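Side-chain contacts in 4'-phospho-dehydrooxetanocin synthase (Bacillus megaterium, PDB 5UL3), which catalyses the cobalamin- and S-adenosylmethionine-dependent oxidative ring contraction of dAMP to an oxetane aldehyde in the biosynthesis of oxetanocin A: residues Thr60-Glu65 with Asn82-Arg87; Lys481-Leu486 with Gly591-Ala596; Gln557-Glu560 with Asn566-Met569. All coordinates share one frame; numbering follows the deposited sequence.

Contact 1: residues Thr60-Glu65 with Asn82-Arg87; sequences TLYVIE and NPLLMR
Asn-82 and Tyr-62 meet through a single direct hydrogen bond that joins a helix start to a strand. Asn-82 ND2 donates to Tyr-62 OH at 3.0 Å, nearly straight (164°), with the hydroxyl lying in the amide plane. The phenol ring and the amide come from opposite directions, their planes 78° apart. Tyr-62 OH also bonds to Gln-151 OE1, so the buried hydroxyl accepts from one amide and donates to another.

The other half of the Asn-82 amide serves the helix. Asn-82 OD1 accepts from Leu-85 N at 3.0 Å, the donor standing above the carbonyl plane, and more weakly from Leu-84 N: an N-cap. With CG anti to the backbone N (chi1 -180°), one amide can cap the helix and reach the strand.

A water extends the polar link. It donates to Thr-60 OG1 at 2.7 Å and accepts weakly from Asn-82 ND2, while OG1 bonds to Asn-58 O. Carbon contacts are few: Leu-84 CB lies 3.9 Å from Tyr-62 OH.

Strand 60-64 is an inner strand of the four-stranded antiparallel sheet of the N-terminal domain, between strands 49-53 and 69-73. From helix 109-115, Leu-115 touches both Tyr-62 and Leu-84.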
loop_
_atom_site.group_PDB
_atom_site.type_symbol
_atom_site.label_atom_id
_atom_site.label_comp_id
_atom_site.label_asym_id
_atom_site.label_seq_id
_atom_site.Cartn_x
_atom_site.Cartn_y
_atom_site.Cartn_z
ATOM N N THR A 60 -10.296 23.562 -16.291
ATOM C CA THR A 60 -10.579 24.944 -16.665
ATOM C C THR A 60 -9.511 25.430 -17.628
ATOM O O THR A 60 -8.325 25.196 -17.404
ATOM C CB THR A 60 -10.588 25.871 -15.428
ATOM O OG1 THR A 60 -11.508 25.373 -14.464
ATOM C CG2 THR A 60 -11.008 27.292 -15.827
ATOM N N LEU A 61 -9.928 26.134 -18.687
ATOM C CA LEU A 61 -9.010 26.776 -19.617
ATOM C C LEU A 61 -9.106 28.293 -19.477
ATOM O O LEU A 61 -10.210 28.848 -19.478
ATOM C CB LEU A 61 -9.329 26.362 -21.058
ATOM C CG LEU A 61 -8.557 27.090 -22.150
ATOM C CD1 LEU A 61 -7.073 26.777 -22.071
ATOM C CD2 LEU A 61 -9.120 26.714 -23.516
ATOM N N TYR A 62 -7.959 28.944 -19.328
ATOM C CA TYR A 62 -7.851 30.396 -19.404
ATOM C C TYR A 62 -7.204 30.753 -20.733
ATOM O O TYR A 62 -6.133 30.237 -21.065
ATOM C CB TYR A 62 -7.022 30.962 -18.248
ATOM C CG TYR A 62 -7.544 30.543 -16.902
ATOM C CD1 TYR A 62 -7.179 29.320 -16.338
ATOM C CD2 TYR A 62 -8.406 31.367 -16.191
ATOM C CE1 TYR A 62 -7.685 28.935 -15.087
ATOM C CE2 TYR A 62 -8.901 30.993 -14.956
ATOM C CZ TYR A 62 -8.538 29.784 -14.410
ATOM O OH TYR A 62 -9.056 29.438 -13.184
ATOM N N VAL A 63 -7.858 31.616 -21.494
ATOM C CA VAL A 63 -7.285 32.167 -22.715
ATOM C C VAL A 63 -6.981 33.628 -22.420
ATOM O O VAL A 63 -7.900 34.428 -22.218
ATOM C CB VAL A 63 -8.228 32.023 -23.916
ATOM C CG1 VAL A 63 -7.492 32.407 -25.206
ATOM C CG2 VAL A 63 -8.756 30.599 -23.997
ATOM N N ILE A 64 -5.697 33.966 -22.338
ATOM C CA ILE A 64 -5.272 35.323 -22.019
ATOM C C ILE A 64 -5.058 36.053 -23.342
ATOM O O ILE A 64 -4.051 35.842 -24.018
ATOM C CB ILE A 64 -4.007 35.332 -21.162
ATOM C CG1 ILE A 64 -4.256 34.599 -19.834
ATOM C CG2 ILE A 64 -3.564 36.762 -20.912
ATOM C CD1 ILE A 64 -3.040 34.549 -18.937
ATOM N N GLU A 65 -6.018 36.907 -23.718
ATOM C CA GLU A 65 -5.845 37.751 -24.901
ATOM C C GLU A 65 -4.732 38.752 -24.649
ATOM O O GLU A 65 -3.704 38.729 -25.327
ATOM C CB GLU A 65 -7.136 38.476 -25.264
ATOM C CG GLU A 65 -8.037 37.698 -26.194
ATOM C CD GLU A 65 -9.060 38.586 -26.871
ATOM O OE1 GLU A 65 -8.654 39.613 -27.456
ATOM O OE2 GLU A 65 -10.266 38.266 -26.809
ATOM N N ASN A 82 -15.173 28.064 -9.137
ATOM C CA ASN A 82 -13.734 28.084 -9.435
ATOM C C ASN A 82 -12.951 28.684 -8.265
ATOM O O ASN A 82 -13.205 29.839 -7.879
ATOM C CB ASN A 82 -13.544 28.885 -10.731
ATOM C CG ASN A 82 -12.102 28.993 -11.171
ATOM O OD1 ASN A 82 -11.212 29.307 -10.387
ATOM N ND2 ASN A 82 -11.870 28.763 -12.454
ATOM N N PRO A 83 -12.002 27.950 -7.674
ATOM C CA PRO A 83 -11.358 28.422 -6.444
ATOM C C PRO A 83 -10.352 29.526 -6.700
ATOM O O PRO A 83 -10.109 30.353 -5.813
ATOM C CB PRO A 83 -10.678 27.155 -5.897
ATOM C CG PRO A 83 -10.322 26.371 -7.147
ATOM C CD PRO A 83 -11.497 26.627 -8.104
ATOM N N LEU A 84 -9.752 29.538 -7.897
ATOM C CA LEU A 84 -8.805 30.593 -8.231
ATOM C C LEU A 84 -9.532 31.921 -8.383
ATOM O O LEU A 84 -9.092 32.941 -7.847
ATOM C CB LEU A 84 -8.041 30.255 -9.516
ATOM C CG LEU A 84 -6.932 31.236 -9.896
ATOM C CD1 LEU A 84 -5.829 30.491 -10.654
ATOM C CD2 LEU A 84 -7.455 32.395 -10.799
ATOM N N LEU A 85 -10.640 31.921 -9.121
ATOM C CA LEU A 85 -11.403 33.160 -9.259
ATOM C C LEU A 85 -11.916 33.629 -7.907
ATOM O O LEU A 85 -11.946 34.840 -7.631
ATOM C CB LEU A 85 -12.564 32.966 -10.235
ATOM C CG LEU A 85 -12.174 32.671 -11.691
ATOM C CD1 LEU A 85 -13.407 32.365 -12.544
ATOM C CD2 LEU A 85 -11.351 33.797 -12.309
ATOM N N MET A 86 -12.313 32.682 -7.043
ATOM C CA MET A 86 -12.830 33.046 -5.730
ATOM C C MET A 86 -11.752 33.688 -4.858
ATOM O O MET A 86 -12.037 34.624 -4.103
ATOM C CB MET A 86 -13.428 31.820 -5.038
ATOM C CG MET A 86 -14.199 32.158 -3.785
ATOM S SD MET A 86 -14.940 30.677 -3.081
ATOM C CE MET A 86 -16.049 30.204 -4.409
ATOM N N ARG A 87 -10.513 33.202 -4.941
ATOM C CA ARG A 87 -9.425 33.852 -4.213
ATOM C C ARG A 87 -9.167 35.256 -4.747
ATOM O O ARG A 87 -8.860 36.174 -3.974
ATOM C CB ARG A 87 -8.148 33.014 -4.300
ATOM C CG ARG A 87 -8.232 31.708 -3.549
ATOM C CD ARG A 87 -6.863 31.003 -3.482
ATOM N NE ARG A 87 -6.323 30.628 -4.793
ATOM C CZ ARG A 87 -6.518 29.444 -5.381
ATOM N NH1 ARG A 87 -7.270 28.511 -4.798
ATOM N NH2 ARG A 87 -5.961 29.203 -6.553
HETATM O O HOH W 1 -13.783 26.339 -13.315
#

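Contact 2: residues Lys481-Leu486 with Gly591-Ala596; sequences KGLDNL and GNLSEA
Leu-483 and Leu-486 reach Leu-593 without any polar bond between the two segments; within the segments, the shortest polar bonds are rungs of helix 588-617 itself, such as Glu-595 N to Gly-591 O at 2.9 Å, and they fix the turn that carries Leu-593.

Leu-593 points at the other segment, and one methyl does all the touching. Its second torsion of 169° carries CD1 out to the far end of the side chain, where it meets two leucines. Leu-483 offers the side branch, CD2, at 3.6 Å from Leu-593 CD1, and the two side chains lie at about a right angle. Leu-486 uses its outermost methyl, its CD1 lying 3.8 Å from Leu-593 CD1 at a slanting approach.

The apolar cluster widens beyond the segments: Leu-648 of helix 620-648 touches both Leu-483 and Leu-593. Gly-482 N bonds to Asp-587 OD2, and Gly-482 O adds a polar tie to Asn-590 ND2 on helix 588-617.

Where the radical SAM domain meets what is probably the C-terminal helix bundle, these two segments thus touch through methyl groups only. Shape and exclusion of water govern such a fit, and direction is probably supplied by hydrogen bonds nearby, such as those of Gly-482.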
loop_
_atom_site.group_PDB
_atom_site.type_symbol
_atom_site.label_atom_id
_atom_site.label_comp_id
_atom_site.label_asym_id
_atom_site.label_seq_id
_atom_site.Cartn_x
_atom_site.Cartn_y
_atom_site.Cartn_z
ATOM N N LYS A 481 8.496 -15.401 25.807
ATOM C CA LYS A 481 9.229 -16.217 26.768
ATOM C C LYS A 481 8.708 -17.642 26.697
ATOM O O LYS A 481 7.506 -17.875 26.874
ATOM C CB LYS A 481 9.085 -15.651 28.182
ATOM C CG LYS A 481 9.844 -14.352 28.385
ATOM C CD LYS A 481 9.842 -13.902 29.840
ATOM C CE LYS A 481 10.746 -12.693 30.017
ATOM N NZ LYS A 481 10.732 -12.193 31.419
ATOM N N GLY A 482 9.610 -18.582 26.453
ATOM C CA GLY A 482 9.252 -19.983 26.361
ATOM C C GLY A 482 8.625 -20.317 25.023
ATOM O O GLY A 482 8.460 -19.469 24.148
ATOM N N LEU A 483 8.241 -21.584 24.880
ATOM C CA LEU A 483 7.731 -22.120 23.625
ATOM C C LEU A 483 6.206 -22.183 23.556
ATOM O O LEU A 483 5.670 -22.529 22.495
ATOM C CB LEU A 483 8.311 -23.523 23.385
ATOM C CG LEU A 483 9.833 -23.617 23.235
ATOM C CD1 LEU A 483 10.307 -25.074 23.230
ATOM C CD2 LEU A 483 10.307 -22.907 21.970
ATOM N N ASP A 484 5.497 -21.847 24.642
ATOM C CA ASP A 484 4.043 -22.028 24.683
ATOM C C ASP A 484 3.344 -21.284 23.546
ATOM O O ASP A 484 2.429 -21.820 22.913
ATOM C CB ASP A 484 3.475 -21.550 26.023
ATOM C CG ASP A 484 3.709 -22.536 27.149
ATOM O OD1 ASP A 484 4.248 -23.631 26.885
ATOM O OD2 ASP A 484 3.343 -22.206 28.300
ATOM N N ASN A 485 3.723 -20.024 23.312
ATOM C CA ASN A 485 3.052 -19.249 22.262
ATOM C C ASN A 485 3.301 -19.840 20.876
ATOM O O ASN A 485 2.418 -19.761 20.010
ATOM C CB ASN A 485 3.515 -17.792 22.269
ATOM C CG ASN A 485 3.064 -17.020 23.506
ATOM O OD1 ASN A 485 3.466 -15.887 23.694
ATOM N ND2 ASN A 485 2.254 -17.639 24.357
ATOM N N LEU A 486 4.478 -20.428 20.643
ATOM C CA LEU A 486 4.711 -21.073 19.348
ATOM C C LEU A 486 3.825 -22.297 19.189
ATOM O O LEU A 486 3.250 -22.515 18.119
ATOM C CB LEU A 486 6.186 -21.454 19.179
ATOM C CG LEU A 486 7.237 -20.334 19.253
ATOM C CD1 LEU A 486 8.636 -20.917 19.125
ATOM C CD2 LEU A 486 6.996 -19.218 18.200
ATOM N N GLY A 591 15.033 -16.771 19.987
ATOM C CA GLY A 591 15.920 -16.103 19.039
ATOM C C GLY A 591 16.640 -17.063 18.108
ATOM O O GLY A 591 16.801 -16.790 16.910
ATOM N N ASN A 592 17.096 -18.198 18.641
ATOM C CA ASN A 592 17.751 -19.195 17.800
ATOM C C ASN A 592 16.772 -19.820 16.813
ATOM O O ASN A 592 17.142 -20.115 15.672
ATOM C CB ASN A 592 18.394 -20.288 18.661
ATOM C CG ASN A 592 19.563 -19.782 19.474
ATOM O OD1 ASN A 592 20.110 -18.713 19.203
ATOM N ND2 ASN A 592 19.964 -20.562 20.478
ATOM N N LEU A 593 15.530 -20.042 17.238
ATOM C CA LEU A 593 14.532 -20.613 16.343
ATOM C C LEU A 593 14.170 -19.634 15.229
ATOM O O LEU A 593 14.015 -20.031 14.066
ATOM C CB LEU A 593 13.291 -21.001 17.135
ATOM C CG LEU A 593 13.386 -22.228 18.036
ATOM C CD1 LEU A 593 12.141 -22.250 18.916
ATOM C CD2 LEU A 593 13.486 -23.484 17.206
ATOM N N SER A 594 14.049 -18.350 15.572
ATOM C CA SER A 594 13.786 -17.328 14.564
ATOM C C SER A 594 14.932 -17.247 13.566
ATOM O O SER A 594 14.711 -17.204 12.352
ATOM C CB SER A 594 13.556 -15.975 15.241
ATOM O OG SER A 594 13.693 -14.898 14.315
ATOM N N GLU A 595 16.174 -17.244 14.065
ATOM C CA GLU A 595 17.333 -17.219 13.180
ATOM C C GLU A 595 17.357 -18.431 12.258
ATOM O O GLU A 595 17.635 -18.297 11.057
ATOM C CB GLU A 595 18.625 -17.158 14.004
ATOM C CG GLU A 595 19.898 -17.071 13.178
ATOM C CD GLU A 595 21.163 -17.118 14.030
ATOM O OE1 GLU A 595 21.396 -18.147 14.699
ATOM O OE2 GLU A 595 21.923 -16.126 14.028
ATOM N N ALA A 596 17.089 -19.624 12.796
ATOM C CA ALA A 596 17.104 -20.822 11.958
ATOM C C ALA A 596 16.051 -20.738 10.860
ATOM O O ALA A 596 16.299 -21.150 9.725
ATOM C CB ALA A 596 16.874 -22.075 12.797
#

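Contact 3: residues Gln557-Glu560 with Asn566-Met569; sequences QLTE and NLIM
Glu-560 turns one carboxylate oxygen toward two successive backbone amides, those of Leu-567 and Ile-568. Ile-568 N donates to Glu-560 OE2 at 2.8 Å in an almost straight bond (172°), arriving on the anti side but tilted out of the carboxylate plane. Leu-567 N, 2.9 Å from Glu-560 OE2, makes the more bent bond (151°) and uses the anti lone pair. A water donates to Glu-560 OE2, its oxygen 3.1 Å away, and weakly to Ile-568 O. Three donors on one oxygen hold the carboxylate's position, and would be expected to favour its ionised form.

Around this polar centre lie apolar parts of the same side chains. Glu-560 CG, anti to the carbonyl carbon (chi1 -77°), lies alongside Leu-567, 4.0 Å from Leu-567 CB, and the extended chain beyond it carries the carboxylate to the loop. Ile-568 crosses Glu-560 at about a right angle, its CB 3.6 Å from Glu-560 OE2. One helical turn earlier, Gln-557 CG rests 3.7 Å from Ile-568 CD1.

Farther out, Val-556 on helix 551-563 touches both Leu-567 and Ile-568, and Tyr-581 of strand 580-581 touches Ile-568 and Gln-557. Backbone bonds also pair Leu-567 with Ser-584 and Met-569 with Ala-582, tying the loop to the chain around strand 580-581.

The arrangement is a side-chain-to-main-chain tie, in which an acidic residue of a helix accepts from consecutive N-H groups of the chain that doubles back beside it. Here it joins helix 551-563 to the loop that follows and leads to strand 580-581, away from the cofactor sites.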
loop_
_atom_site.group_PDB
_atom_site.type_symbol
_atom_site.label_atom_id
_atom_site.label_comp_id
_atom_site.label_asym_id
_atom_site.label_seq_id
_atom_site.Cartn_x
_atom_site.Cartn_y
_atom_site.Cartn_z
ATOM N N GLN A 557 12.263 -1.495 25.116
ATOM C CA GLN A 557 13.112 -0.608 25.903
ATOM C C GLN A 557 12.808 -0.733 27.396
ATOM O O GLN A 557 13.718 -0.664 28.231
ATOM C CB GLN A 557 12.943 0.832 25.413
ATOM C CG GLN A 557 13.679 1.110 24.104
ATOM C CD GLN A 557 13.142 2.319 23.352
ATOM O OE1 GLN A 557 12.081 2.849 23.681
ATOM N NE2 GLN A 557 13.875 2.755 22.329
ATOM N N LEU A 558 11.536 -0.946 27.751
ATOM C CA LEU A 558 11.174 -1.108 29.154
ATOM C C LEU A 558 11.646 -2.447 29.705
ATOM O O LEU A 558 12.008 -2.539 30.885
ATOM C CB LEU A 558 9.662 -0.952 29.319
ATOM C CG LEU A 558 9.057 -0.843 30.720
ATOM C CD1 LEU A 558 7.936 0.181 30.701
ATOM C CD2 LEU A 558 8.538 -2.196 31.206
ATOM N N THR A 559 11.648 -3.493 28.875
ATOM C CA THR A 559 12.193 -4.778 29.296
ATOM C C THR A 559 13.712 -4.724 29.435
ATOM O O THR A 559 14.277 -5.401 30.303
ATOM C CB THR A 559 11.778 -5.870 28.305
ATOM O OG1 THR A 559 10.351 -5.877 28.180
ATOM C CG2 THR A 559 12.231 -7.244 28.775
ATOM N N GLU A 560 14.389 -3.929 28.599
ATOM C CA GLU A 560 15.835 -3.776 28.730
ATOM C C GLU A 560 16.206 -3.259 30.115
ATOM O O GLU A 560 17.178 -3.726 30.723
ATOM C CB GLU A 560 16.370 -2.826 27.656
ATOM C CG GLU A 560 16.507 -3.418 26.268
ATOM C CD GLU A 560 17.074 -2.417 25.284
ATOM O OE1 GLU A 560 16.693 -1.230 25.362
ATOM O OE2 GLU A 560 17.911 -2.812 24.440
ATOM N N ASN A 566 20.641 -5.971 27.242
ATOM C CA ASN A 566 20.626 -5.201 26.006
ATOM C C ASN A 566 19.987 -6.038 24.900
ATOM O O ASN A 566 20.497 -7.108 24.545
ATOM C CB ASN A 566 22.038 -4.762 25.624
ATOM C CG ASN A 566 22.346 -3.340 26.072
ATOM O OD1 ASN A 566 21.588 -2.738 26.837
ATOM N ND2 ASN A 566 23.460 -2.796 25.591
ATOM N N LEU A 567 18.865 -5.555 24.367
ATOM C CA LEU A 567 18.154 -6.236 23.296
ATOM C C LEU A 567 18.216 -5.498 21.969
ATOM O O LEU A 567 18.257 -6.144 20.922
ATOM C CB LEU A 567 16.682 -6.442 23.680
ATOM C CG LEU A 567 16.401 -7.320 24.901
ATOM C CD1 LEU A 567 14.925 -7.294 25.269
ATOM C CD2 LEU A 567 16.865 -8.748 24.671
ATOM N N ILE A 568 18.230 -4.170 21.986
ATOM C CA ILE A 568 18.279 -3.379 20.760
ATOM C C ILE A 568 19.737 -3.148 20.391
ATOM O O ILE A 568 20.472 -2.470 21.117
ATOM C CB ILE A 568 17.530 -2.047 20.922
ATOM C CG1 ILE A 568 16.075 -2.302 21.324
ATOM C CG2 ILE A 568 17.595 -1.241 19.625
ATOM C CD1 ILE A 568 15.258 -1.043 21.542
ATOM N N MET A 569 20.152 -3.700 19.252
ATOM C CA MET A 569 21.526 -3.592 18.781
ATOM C C MET A 569 21.772 -2.197 18.195
ATOM O O MET A 569 20.967 -1.275 18.358
ATOM C CB MET A 569 21.813 -4.706 17.780
ATOM C CG MET A 569 21.437 -6.093 18.290
ATOM S SD MET A 569 22.085 -6.431 19.947
ATOM C CE MET A 569 23.851 -6.372 19.640
HETATM O O HOH W 2 20.511 -1.164 24.245
#

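In the fold
The chemistry of the three contacts differs with their place in the fold. Contacts 1 and 2 are buried, contact 3 only partly so. Contact 1, in the N-terminal domain, lies on the opposite side of the chain's centre from the others, with about 64 Å between its centre and that of contact 2. Contacts 2 and 3 are neighbours, their centres about 17 Å apart, and contact 3 is nested within the long span of chain between the segments of contact 2. They share no helix, yet Lys-481 forms a salt bridge with Glu-563 of the helix in contact 3. Directed bonds dominate contacts 1 and 3, a capping amide in one and a carboxylate in the other, whereas contact 2 relies on methyl groups.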